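Side-chain contacts in antitoxin HipB (Escherichia coli, PDB 4Z5H), which represses the hipBA operon by binding and bending operator DNA as a homodimer, and neutralises the toxin HipA: residues A[13-18]-A[60-65]; A[24-29]-A[39-44]. The protein carries 1 engineered substitution. One frame throughout, in Å; residues are numbered along the deposited sequence.

Interaction 1. Residues A[13-18]-A[60-65]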
ATOM      1  N   ASN A  13      -7.415   4.400  -8.016  1.00 11.73           N
ATOM      2  CA  ASN A  13      -8.330   5.435  -8.426  1.00 12.82           C
ATOM      3  C   ASN A  13      -8.022   6.737  -7.696  1.00 15.51           C
ATOM      4  O   ASN A  13      -7.987   7.768  -8.311  1.00 11.55           O
ATOM      5  CB  ASN A  13      -9.782   5.032  -8.157  1.00 16.49           C
ATOM      6  CG  ASN A  13     -10.278   3.930  -9.079  1.00 15.48           C
ATOM      7  OD1 ASN A  13      -9.601   3.535  -9.979  1.00 21.42           O
ATOM      8  ND2 ASN A  13     -11.448   3.443  -8.832  1.00 13.92           N
ATOM      9  N   ALA A  14      -7.773   6.668  -6.393  1.00 10.16           N
ATOM     10  CA  ALA A  14      -7.411   7.845  -5.621  1.00 11.46           C
ATOM     11  C   ALA A  14      -6.089   8.497  -6.058  1.00 11.65           C
ATOM     12  O   ALA A  14      -5.981   9.689  -6.143  1.00 11.87           O
ATOM     13  CB  ALA A  14      -7.348   7.512  -4.148  1.00 14.34           C
ATOM     14  N   MET A  15      -5.088   7.682  -6.306  1.00  8.61           N
ATOM     15  CA  MET A  15      -3.813   8.166  -6.775  1.00 10.12           C
ATOM     16  C   MET A  15      -3.821   8.779  -8.176  1.00  8.91           C
ATOM     17  O   MET A  15      -3.144   9.738  -8.413  1.00  9.54           O
ATOM     18  CB  MET A  15      -2.734   7.131  -6.592  1.00  8.87           C
ATOM     19  CG  MET A  15      -2.432   6.929  -5.125  1.00  9.99           C
ATOM     20  SD  MET A  15      -1.435   5.509  -4.780  1.00 12.02           S
ATOM     21  CE  MET A  15       0.142   6.089  -5.329  1.00  7.77           C
ATOM     22  N   LYS A  16      -4.591   8.185  -9.076  1.00  9.44           N
ATOM     23  CA  LYS A  16      -4.780   8.714 -10.417  1.00 10.93           C
ATOM     24  C   LYS A  16      -5.448  10.085 -10.332  1.00 13.15           C
ATOM     25  O   LYS A  16      -5.087  10.995 -11.026  1.00 13.13           O
ATOM     26  CB  LYS A  16      -5.619   7.771 -11.260  1.00  9.64           C
ATOM     27  CG  LYS A  16      -5.876   8.248 -12.679  1.00 13.56           C
ATOM     28  CD  LYS A  16      -6.674   7.238 -13.477  1.00 15.10           C
ATOM     29  CE  LYS A  16      -7.030   7.732 -14.870  1.00 19.17           C
ATOM     30  NZ  LYS A  16      -7.607   6.660 -15.698  1.00 17.48           N
ATOM     31  N   LEU A  17      -6.420  10.203  -9.442  1.00 13.89           N
ATOM     32  CA  LEU A  17      -7.130  11.447  -9.265  1.00 13.67           C
ATOM     33  C   LEU A  17      -6.179  12.547  -8.823  1.00 16.26           C
ATOM     34  O   LEU A  17      -6.228  13.628  -9.344  1.00 15.49           O
ATOM     35  CB  LEU A  17      -8.268  11.276  -8.273  1.00 18.19           C
ATOM     36  CG  LEU A  17      -9.182  12.478  -8.032  1.00 27.44           C
ATOM     37  CD1 LEU A  17      -9.777  13.004  -9.326  1.00 23.53           C
ATOM     38  CD2 LEU A  17     -10.283  12.125  -7.046  1.00 31.25           C
ATOM     39  N   VAL A  18      -5.278  12.230  -7.903  1.00 14.53           N
ATOM     40  CA  VAL A  18      -4.282  13.179  -7.476  1.00 15.01           C
ATOM     41  C   VAL A  18      -3.377  13.574  -8.642  1.00 14.72           C
ATOM     42  O   VAL A  18      -3.066  14.739  -8.805  1.00 15.00           O
ATOM     43  CB  VAL A  18      -3.435  12.660  -6.289  1.00 13.67           C
ATOM     44  CG1 VAL A  18      -2.304  13.617  -5.998  1.00 12.62           C
ATOM     45  CG2 VAL A  18      -4.291  12.456  -5.050  1.00 10.77           C
ATOM     46  N   GLN A  60       5.640   8.747  -3.718  1.00 11.26           N
ATOM     47  CA  GLN A  60       6.655   9.776  -3.618  1.00 13.99           C
ATOM     48  C   GLN A  60       6.567  10.778  -4.777  1.00 16.01           C
ATOM     49  O   GLN A  60       6.609  11.963  -4.553  1.00 16.92           O
ATOM     50  CB  GLN A  60       8.054   9.170  -3.588  1.00 14.50           C
ATOM     51  CG  GLN A  60       9.133  10.199  -3.318  1.00 19.07           C
ATOM     52  CD  GLN A  60      10.500   9.844  -3.871  1.00 25.04           C
ATOM     53  OE1 GLN A  60      10.666   8.878  -4.593  1.00 29.74           O
ATOM     54  NE2 GLN A  60      11.488  10.621  -3.499  1.00 24.88           N
ATOM     55  N   SER A  61       6.358  10.270  -5.978  1.00 11.27           N
ATOM     56  CA  SER A  61       6.250  11.102  -7.164  1.00 14.73           C
ATOM     57  C   SER A  61       5.079  12.075  -7.049  1.00 14.56           C
ATOM     58  O   SER A  61       5.159  13.156  -7.552  1.00 15.77           O
ATOM     59  CB  SER A  61       6.156  10.279  -8.451  1.00 14.58           C
ATOM     60  OG  SER A  61       4.876   9.806  -8.681  1.00 10.59           O
ATOM     61  N   LEU A  62       4.027  11.663  -6.355  1.00 11.69           N
ATOM     62  CA  LEU A  62       2.824  12.441  -6.194  1.00 12.78           C
ATOM     63  C   LEU A  62       2.889  13.377  -4.981  1.00 15.74           C
ATOM     64  O   LEU A  62       1.921  13.990  -4.630  1.00 16.26           O
ATOM     65  CB  LEU A  62       1.595  11.536  -6.131  1.00 11.82           C
ATOM     66  CG  LEU A  62       1.163  10.725  -7.356  1.00 12.21           C
ATOM     67  CD1 LEU A  62       0.069   9.728  -7.015  1.00  9.85           C
ATOM     68  CD2 LEU A  62       0.727  11.617  -8.499  1.00 11.70           C
ATOM     69  N   GLU A  63       4.041  13.437  -4.338  1.00 14.14           N
ATOM     70  CA  GLU A  63       4.239  14.202  -3.114  1.00 16.76           C
ATOM     71  C   GLU A  63       3.320  13.749  -1.965  1.00 17.41           C
ATOM     72  O   GLU A  63       2.882  14.529  -1.161  1.00 16.89           O
ATOM     73  CB  GLU A  63       4.112  15.705  -3.393  1.00 21.81           C
ATOM     74  CG  GLU A  63       5.048  16.172  -4.479  1.00 24.99           C
ATOM     75  CD  GLU A  63       4.889  17.629  -4.879  1.00 37.48           C
ATOM     76  OE1 GLU A  63       3.840  18.231  -4.636  1.00 39.19           O
ATOM     77  OE2 GLU A  63       5.827  18.162  -5.473  1.00 38.84           O
ATOM     78  N   LEU A  64       3.073  12.458  -1.920  1.00 13.64           N
ATOM     79  CA  LEU A  64       2.219  11.834  -0.945  1.00 13.34           C
ATOM     80  C   LEU A  64       2.963  10.834  -0.076  1.00 14.78           C
ATOM     81  O   LEU A  64       3.976  10.306  -0.453  1.00 12.71           O
ATOM     82  CB  LEU A  64       1.078  11.087  -1.619  1.00 13.51           C
ATOM     83  CG  LEU A  64       0.072  11.840  -2.484  1.00 14.73           C
ATOM     84  CD1 LEU A  64      -0.822  10.863  -3.204  1.00 11.68           C
ATOM     85  CD2 LEU A  64      -0.726  12.800  -1.648  1.00 12.99           C
ATOM     86  N   SER A  65       2.357  10.569   1.059  1.00 12.97           N
ATOM     87  CA  SER A  65       2.718   9.549   2.000  1.00 15.99           C
ATOM     88  C   SER A  65       1.405   8.823   2.310  1.00 14.98           C
ATOM     89  O   SER A  65       0.386   9.133   1.733  1.00 15.10           O
ATOM     90  CB  SER A  65       3.317  10.169   3.261  1.00 16.49           C
ATOM     91  OG  SER A  65       3.637   9.202   4.213  1.00 19.86           O
TER

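Interaction 2. Residues A[24-29]-A[39-44]. Engineered in segment 24-29: Ala27 (natural residue Ser). With nucleotides of chain B; nucleotides of chain C.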
ATOM      1  N   TRP A  24      -0.284  16.236 -13.794  1.00 20.55           N
ATOM      2  CA  TRP A  24       0.928  15.503 -14.095  1.00 17.62           C
ATOM      3  C   TRP A  24       0.686  14.371 -15.088  1.00 17.67           C
ATOM      4  O   TRP A  24      -0.334  13.729 -15.063  1.00 15.44           O
ATOM      5  CB  TRP A  24       1.592  14.974 -12.819  1.00 17.54           C
ATOM      6  CG  TRP A  24       2.031  16.034 -11.856  1.00 21.85           C
ATOM      7  CD1 TRP A  24       2.644  17.201 -12.157  1.00 25.92           C
ATOM      8  CD2 TRP A  24       1.885  16.016 -10.441  1.00 19.89           C
ATOM      9  NE1 TRP A  24       2.891  17.909 -11.030  1.00 27.00           N
ATOM     10  CE2 TRP A  24       2.429  17.208  -9.955  1.00 26.46           C
ATOM     11  CE3 TRP A  24       1.345  15.108  -9.533  1.00 20.11           C
ATOM     12  CZ2 TRP A  24       2.456  17.512  -8.601  1.00 23.54           C
ATOM     13  CZ3 TRP A  24       1.365  15.411  -8.207  1.00 19.69           C
ATOM     14  CH2 TRP A  24       1.917  16.599  -7.746  1.00 23.91           C
ATOM     15  N   THR A  25       1.630  14.179 -15.982  1.00 13.03           N
ATOM     16  CA  THR A  25       1.617  13.038 -16.865  1.00 13.82           C
ATOM     17  C   THR A  25       2.231  11.810 -16.203  1.00 15.05           C
ATOM     18  O   THR A  25       3.038  11.926 -15.308  1.00 14.49           O
ATOM     19  CB  THR A  25       2.356  13.314 -18.185  1.00 15.80           C
ATOM     20  OG1 THR A  25       3.732  13.496 -17.919  1.00 14.12           O
ATOM     21  CG2 THR A  25       1.790  14.534 -18.880  1.00 16.52           C
ATOM     22  N   GLN A  26       1.857  10.647 -16.702  1.00 12.60           N
ATOM     23  CA  GLN A  26       2.432   9.415 -16.267  1.00 12.46           C
ATOM     24  C   GLN A  26       3.922   9.470 -16.589  1.00 18.87           C
ATOM     25  O   GLN A  26       4.734   9.130 -15.769  1.00 14.98           O
ATOM     26  CB  GLN A  26       1.776   8.225 -16.958  1.00 14.47           C
ATOM     27  CG  GLN A  26       0.302   7.988 -16.642  1.00 12.63           C
ATOM     28  CD  GLN A  26      -0.217   6.699 -17.243  1.00 13.90           C
ATOM     29  OE1 GLN A  26       0.461   6.062 -17.996  1.00 13.13           O
ATOM     30  NE2 GLN A  26      -1.409   6.317 -16.885  1.00 10.96           N
ATOM     31  N   ALA A  27       4.266   9.961 -17.773  1.00 15.56           N
ATOM     32  CA  ALA A  27       5.649   9.995 -18.201  1.00 15.54           C
ATOM     33  C   ALA A  27       6.540  10.840 -17.298  1.00 16.57           C
ATOM     34  O   ALA A  27       7.612  10.419 -16.942  1.00 19.54           O
ATOM     35  CB  ALA A  27       5.749  10.472 -19.635  1.00 17.82           C
ATOM     36  N   GLU A  28       6.073  12.013 -16.916  1.00 15.02           N
ATOM     37  CA  GLU A  28       6.822  12.843 -15.994  1.00 19.62           C
ATOM     38  C   GLU A  28       7.010  12.257 -14.592  1.00 22.51           C
ATOM     39  O   GLU A  28       8.073  12.382 -14.036  1.00 22.17           O
ATOM     40  CB  GLU A  28       6.338  14.294 -15.956  1.00 22.80           C
ATOM     41  CG  GLU A  28       5.021  14.542 -15.282  1.00 20.22           C
ATOM     42  CD  GLU A  28       4.608  15.998 -15.331  1.00 25.72           C
ATOM     43  OE1 GLU A  28       3.525  16.289 -15.824  1.00 25.56           O
ATOM     44  OE2 GLU A  28       5.364  16.850 -14.871  1.00 30.83           O
ATOM     45  N   LEU A  29       5.993  11.628 -14.031  1.00 16.27           N
ATOM     46  CA  LEU A  29       6.169  10.957 -12.759  1.00 17.32           C
ATOM     47  C   LEU A  29       7.176   9.804 -12.870  1.00 19.96           C
ATOM     48  O   LEU A  29       8.080   9.681 -12.066  1.00 19.18           O
ATOM     49  CB  LEU A  29       4.835  10.454 -12.219  1.00 15.03           C
ATOM     50  CG  LEU A  29       3.714  11.475 -12.055  1.00 16.41           C
ATOM     51  CD1 LEU A  29       2.494  10.860 -11.406  1.00 15.81           C
ATOM     52  CD2 LEU A  29       4.183  12.661 -11.259  1.00 19.43           C
ATOM     53  N   THR A  39       4.576   1.040 -16.395  1.00 14.47           N
ATOM     54  CA  THR A  39       4.351   0.568 -15.044  1.00 15.65           C
ATOM     55  C   THR A  39       3.287   1.405 -14.325  1.00 14.27           C
ATOM     56  O   THR A  39       2.417   0.879 -13.671  1.00 12.53           O
ATOM     57  CB  THR A  39       5.654   0.579 -14.227  1.00 15.84           C
ATOM     58  OG1 THR A  39       6.629  -0.230 -14.869  1.00 16.88           O
ATOM     59  CG2 THR A  39       5.414   0.086 -12.806  1.00 16.94           C
ATOM     60  N   ILE A  40       3.366   2.711 -14.476  1.00 11.34           N
ATOM     61  CA  ILE A  40       2.356   3.579 -13.908  1.00 12.54           C
ATOM     62  C   ILE A  40       0.985   3.295 -14.544  1.00 14.42           C
ATOM     63  O   ILE A  40      -0.017   3.242 -13.869  1.00 11.62           O
ATOM     64  CB  ILE A  40       2.743   5.070 -13.994  1.00 11.66           C
ATOM     65  CG1 ILE A  40       3.987   5.354 -13.147  1.00 12.73           C
ATOM     66  CG2 ILE A  40       1.584   5.951 -13.577  1.00 11.66           C
ATOM     67  CD1 ILE A  40       4.479   6.768 -13.236  1.00 12.40           C
ATOM     68  N   SER A  41       0.965   3.081 -15.847  1.00 14.01           N
ATOM     69  CA  SER A  41      -0.283   2.766 -16.508  1.00 12.54           C
ATOM     70  C   SER A  41      -0.844   1.443 -15.943  1.00 13.10           C
ATOM     71  O   SER A  41      -2.008   1.339 -15.668  1.00 13.74           O
ATOM     72  CB  SER A  41      -0.110   2.709 -18.020  1.00 11.27           C
ATOM     73  OG  SER A  41      -1.231   2.170 -18.643  1.00 11.97           O
ATOM     74  N   ASN A  42       0.011   0.461 -15.748  1.00 11.92           N
ATOM     75  CA  ASN A  42      -0.427  -0.798 -15.180  1.00 14.40           C
ATOM     76  C   ASN A  42      -0.971  -0.615 -13.761  1.00 12.83           C
ATOM     77  O   ASN A  42      -1.947  -1.220 -13.428  1.00 12.95           O
ATOM     78  CB  ASN A  42       0.653  -1.880 -15.220  1.00 17.68           C
ATOM     79  CG  ASN A  42       0.146  -3.242 -14.755  1.00 21.35           C
ATOM     80  OD1 ASN A  42      -0.507  -3.949 -15.487  1.00 25.00           O
ATOM     81  ND2 ASN A  42       0.432  -3.586 -13.523  1.00 20.17           N
ATOM     82  N   PHE A  43      -0.336   0.235 -12.959  1.00 11.08           N
ATOM     83  CA  PHE A  43      -0.799   0.476 -11.608  1.00 11.82           C
ATOM     84  C   PHE A  43      -2.198   1.095 -11.604  1.00 12.61           C
ATOM     85  O   PHE A  43      -3.052   0.640 -10.900  1.00 12.51           O
ATOM     86  CB  PHE A  43       0.169   1.390 -10.843  1.00 10.25           C
ATOM     87  CG  PHE A  43      -0.410   1.997  -9.585  1.00 12.74           C
ATOM     88  CD1 PHE A  43      -0.691   1.216  -8.486  1.00 14.24           C
ATOM     89  CD2 PHE A  43      -0.718   3.332  -9.529  1.00 11.22           C
ATOM     90  CE1 PHE A  43      -1.234   1.779  -7.345  1.00 17.76           C
ATOM     91  CE2 PHE A  43      -1.248   3.902  -8.396  1.00 12.08           C
ATOM     92  CZ  PHE A  43      -1.509   3.129  -7.300  1.00 12.05           C
ATOM     93  N   GLU A  44      -2.390   2.131 -12.403  1.00 12.54           N
ATOM     94  CA  GLU A  44      -3.652   2.850 -12.443  1.00 13.65           C
ATOM     95  C   GLU A  44      -4.809   1.953 -12.909  1.00 13.18           C
ATOM     96  O   GLU A  44      -5.891   2.037 -12.404  1.00 13.29           O
ATOM     97  CB  GLU A  44      -3.529   4.131 -13.273  1.00 11.75           C
ATOM     98  CG  GLU A  44      -2.660   5.193 -12.614  1.00 11.80           C
ATOM     99  CD  GLU A  44      -2.695   6.556 -13.300  1.00 16.39           C
ATOM    100  OE1 GLU A  44      -3.177   6.656 -14.426  1.00 13.50           O
ATOM    101  OE2 GLU A  44      -2.243   7.516 -12.686  1.00 11.45           O
TER
ATOM    102  P    DT B   2      -1.344  10.991 -19.473  1.00 13.45           P
ATOM    103  OP1  DT B   2      -2.434  11.365 -18.610  1.00 13.92           O
ATOM    104  OP2  DT B   2      -0.001  10.939 -18.943  1.00 13.95           O
ATOM    105  O5'  DT B   2      -1.628   9.572 -20.106  1.00 14.60           O
ATOM    106  C5'  DT B   2      -2.848   9.294 -20.790  1.00 16.12           C
ATOM    107  C4'  DT B   2      -2.813   7.910 -21.392  1.00 14.66           C
ATOM    108  O4'  DT B   2      -1.945   7.886 -22.547  1.00 16.74           O
ATOM    109  C3'  DT B   2      -2.326   6.790 -20.468  1.00 14.82           C
ATOM    110  O3'  DT B   2      -3.141   5.651 -20.710  1.00 17.11           O
ATOM    111  C2'  DT B   2      -0.943   6.480 -21.001  1.00 14.73           C
ATOM    112  C1'  DT B   2      -1.156   6.724 -22.484  1.00 16.95           C
ATOM    113  N1   DT B   2       0.047   6.936 -23.303  1.00 16.56           N
ATOM    114  C2   DT B   2       0.022   6.529 -24.618  1.00 15.64           C
ATOM    115  O2   DT B   2      -0.945   6.008 -25.136  1.00 13.61           O
ATOM    116  N3   DT B   2       1.187   6.745 -25.303  1.00 13.66           N
ATOM    117  C4   DT B   2       2.342   7.322 -24.823  1.00 16.57           C
ATOM    118  O4   DT B   2       3.305   7.455 -25.559  1.00 16.17           O
ATOM    119  C5   DT B   2       2.306   7.707 -23.432  1.00 13.63           C
ATOM    120  C7   DT B   2       3.513   8.347 -22.824  1.00 13.29           C
ATOM    121  C6   DT B   2       1.171   7.506 -22.753  1.00 16.20           C
ATOM    122  P    DA B   3      -3.774   4.816 -19.551  1.00 13.92           P
ATOM    123  OP1  DA B   3      -4.887   5.554 -19.023  1.00 14.59           O
ATOM    124  OP2  DA B   3      -2.714   4.392 -18.655  1.00 14.57           O
ATOM    125  O5'  DA B   3      -4.310   3.552 -20.328  1.00 12.48           O
ATOM    126  C5'  DA B   3      -5.202   3.705 -21.442  1.00 17.18           C
ATOM    127  C4'  DA B   3      -4.844   2.772 -22.575  1.00 16.11           C
ATOM    128  O4'  DA B   3      -3.615   3.183 -23.211  1.00 15.93           O
ATOM    129  C3'  DA B   3      -4.666   1.299 -22.205  1.00 17.28           C
ATOM    130  O3'  DA B   3      -5.345   0.537 -23.195  1.00 19.79           O
ATOM    131  C2'  DA B   3      -3.165   1.106 -22.246  1.00 18.50           C
ATOM    132  C1'  DA B   3      -2.736   2.091 -23.314  1.00 16.16           C
ATOM    133  N9   DA B   3      -1.379   2.604 -23.176  1.00 16.66           N
ATOM    134  C8   DA B   3      -0.761   3.049 -22.039  1.00 15.80           C
ATOM    135  N7   DA B   3       0.465   3.463 -22.232  1.00 18.51           N
ATOM    136  C5   DA B   3       0.662   3.300 -23.594  1.00 17.45           C
ATOM    137  C6   DA B   3       1.762   3.559 -24.432  1.00 18.61           C
ATOM    138  N6   DA B   3       2.920   4.056 -24.004  1.00 13.74           N
ATOM    139  N1   DA B   3       1.632   3.265 -25.740  1.00 17.71           N
ATOM    140  C2   DA B   3       0.473   2.767 -26.172  1.00 17.04           C
ATOM    141  N3   DA B   3      -0.623   2.467 -25.485  1.00 17.30           N
ATOM    142  C4   DA B   3      -0.464   2.768 -24.187  1.00 17.73           C
TER
ATOM    143  P    DA C  13       4.971  -3.814 -10.945  1.00 16.38           P
ATOM    144  OP1  DA C  13       5.166  -3.245  -9.617  1.00 17.78           O
ATOM    145  OP2  DA C  13       3.932  -3.284 -11.813  1.00 19.26           O
ATOM    146  O5'  DA C  13       6.349  -3.756 -11.726  1.00 19.00           O
ATOM    147  C5'  DA C  13       7.570  -4.180 -11.108  1.00 24.25           C
ATOM    148  C4'  DA C  13       8.689  -4.170 -12.122  1.00 25.06           C
ATOM    149  O4'  DA C  13       8.518  -5.269 -13.041  1.00 22.90           O
ATOM    150  C3'  DA C  13       8.759  -2.898 -12.974  1.00 25.18           C
ATOM    151  O3'  DA C  13      10.056  -2.321 -12.853  1.00 36.41           O
ATOM    152  C2'  DA C  13       8.477  -3.377 -14.385  1.00 26.54           C
ATOM    153  C1'  DA C  13       8.887  -4.833 -14.327  1.00 28.51           C
ATOM    154  N9   DA C  13       8.213  -5.679 -15.304  1.00 23.56           N
ATOM    155  C8   DA C  13       6.902  -5.625 -15.700  1.00 23.14           C
ATOM    156  N7   DA C  13       6.590  -6.506 -16.617  1.00 25.99           N
ATOM    157  C5   DA C  13       7.778  -7.184 -16.844  1.00 24.79           C
ATOM    158  C6   DA C  13       8.115  -8.237 -17.709  1.00 25.13           C
ATOM    159  N6   DA C  13       7.249  -8.824 -18.534  1.00 22.86           N
ATOM    160  N1   DA C  13       9.390  -8.677 -17.696  1.00 27.27           N
ATOM    161  C2   DA C  13      10.261  -8.089 -16.870  1.00 28.93           C
ATOM    162  N3   DA C  13      10.065  -7.093 -16.010  1.00 29.11           N
ATOM    163  C4   DA C  13       8.788  -6.680 -16.047  1.00 25.66           C
TER

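Interaction 1. Residues A[13-18]-A[60-65]
In both Met15 and Leu62 the first torsion sets CG anti to the carbonyl carbon (chi1 -69° in Met15, -67° in Leu62), and the two chains then cross at a slant at Leu62 CD1. The contact is part of the buried core of a Cro/C1-type helix-turn-helix domain. Here helix 8-21 meets the end of helix 52-61 and the start of strand 64-70. Leu62 does most of the work. Its CD1 methyl lies 3.8 Å from CB of Met15 and also rests on the backbone, 3.5 Å from Met15 O. Met15 bends at chi3, and this brings its CE round to 4.0 Å from the same CD1 of Leu62. The other branch of Leu62, CD2, faces Val18 CG1 more loosely, at 4.4 Å.

No hydrogen bond joins the segments; the side chains meet through carbon atoms. Leu62 and Leu64 both point toward helix 8-21, on either side of the turn at Glu63. Helix 52-61 ends in a Schellman motif, with Glu63 as the C-prime residue at positive phi. Glu63 N bonds to Gln60 O, and Leu64 N reaches back to Leu59 O. Two residues, Leu62 and Glu63, separate the helix from strand 64-70. That strand pairs antiparallel with a strand of the second subunit, and Leu68 of the second subunit packs on Met15. Within the chain, Phe55, Ile58 and Leu59 also pack on Met15. Beyond the turn, Leu64 approaches Val18 tip to tip, with Leu64 CD1 4.2 Å from Val18 CG1.

Interaction 2. Residues A[24-29]-A[39-44]
Gln26 carries most of this contact, meeting Ile40, Ser41 and Glu44 of helix 37-45. Just before helix 26-33, Thr25 is the N-cap: its OG1 accepts from Glu28 N, while Thr25 N gives a bond of 2.8 Å to Glu28 OE1, completing a capping box. Gln26 N donates to OP2 of DT2 of chain B, 2.9 Å. The Gln26 chain is extended beyond CG and slides past Ile40, whose CG2 lies 3.9 Å from Gln26 CG. Gln26 NE2 has two acceptors: OP2 of DA3 of chain B at 2.9 Å, and Glu44 OE1 at 3.0 Å. Ser41 OG donates to the same OP2 of DA3 of chain B at 2.7 Å, so both helices grip one phosphate. The Glu44 bond is bent, and NE2 sits above the carboxylate, with the two planes 82° apart. Arg19 NE forms a salt bridge with Glu44 OE2 and probably helps to position the carboxylate. Gln26 OE1 accepts from Gln37 NE2, which would help fix the flip of the amide. Ala27 is engineered in place of the natural serine and faces away from helix 37-45. Leu29 packs with its CB 3.8 Å from Ile40 CD1. This pair is the helix-turn-helix unit. Helix 8-21 flanks it through Arg19, and helix 52-61 lies against Leu29 and Ile40 through Ser61 and Ile58.

Interactions 1 and 2 have centres about 10 Å apart and touch directly. Along the chain, interaction 2 is nested inside the loop closed by interaction 1. Helix 8-21 comes first, then helices 26-33 and 37-45, then helix 52-61 and strand 64-70. Both contacts belong to the same Cro/C1-type domain. They meet where Met15 SD packs on Phe43 CZ at 3.5 Å and where Leu62 CD2 packs on Leu29 CD1, also at 3.5 Å. The helix-turn-helix pair is thus backed by the core that leads into the intersubunit sheet. The packing places the DNA-binding helices next to the core that borders the dimer interface.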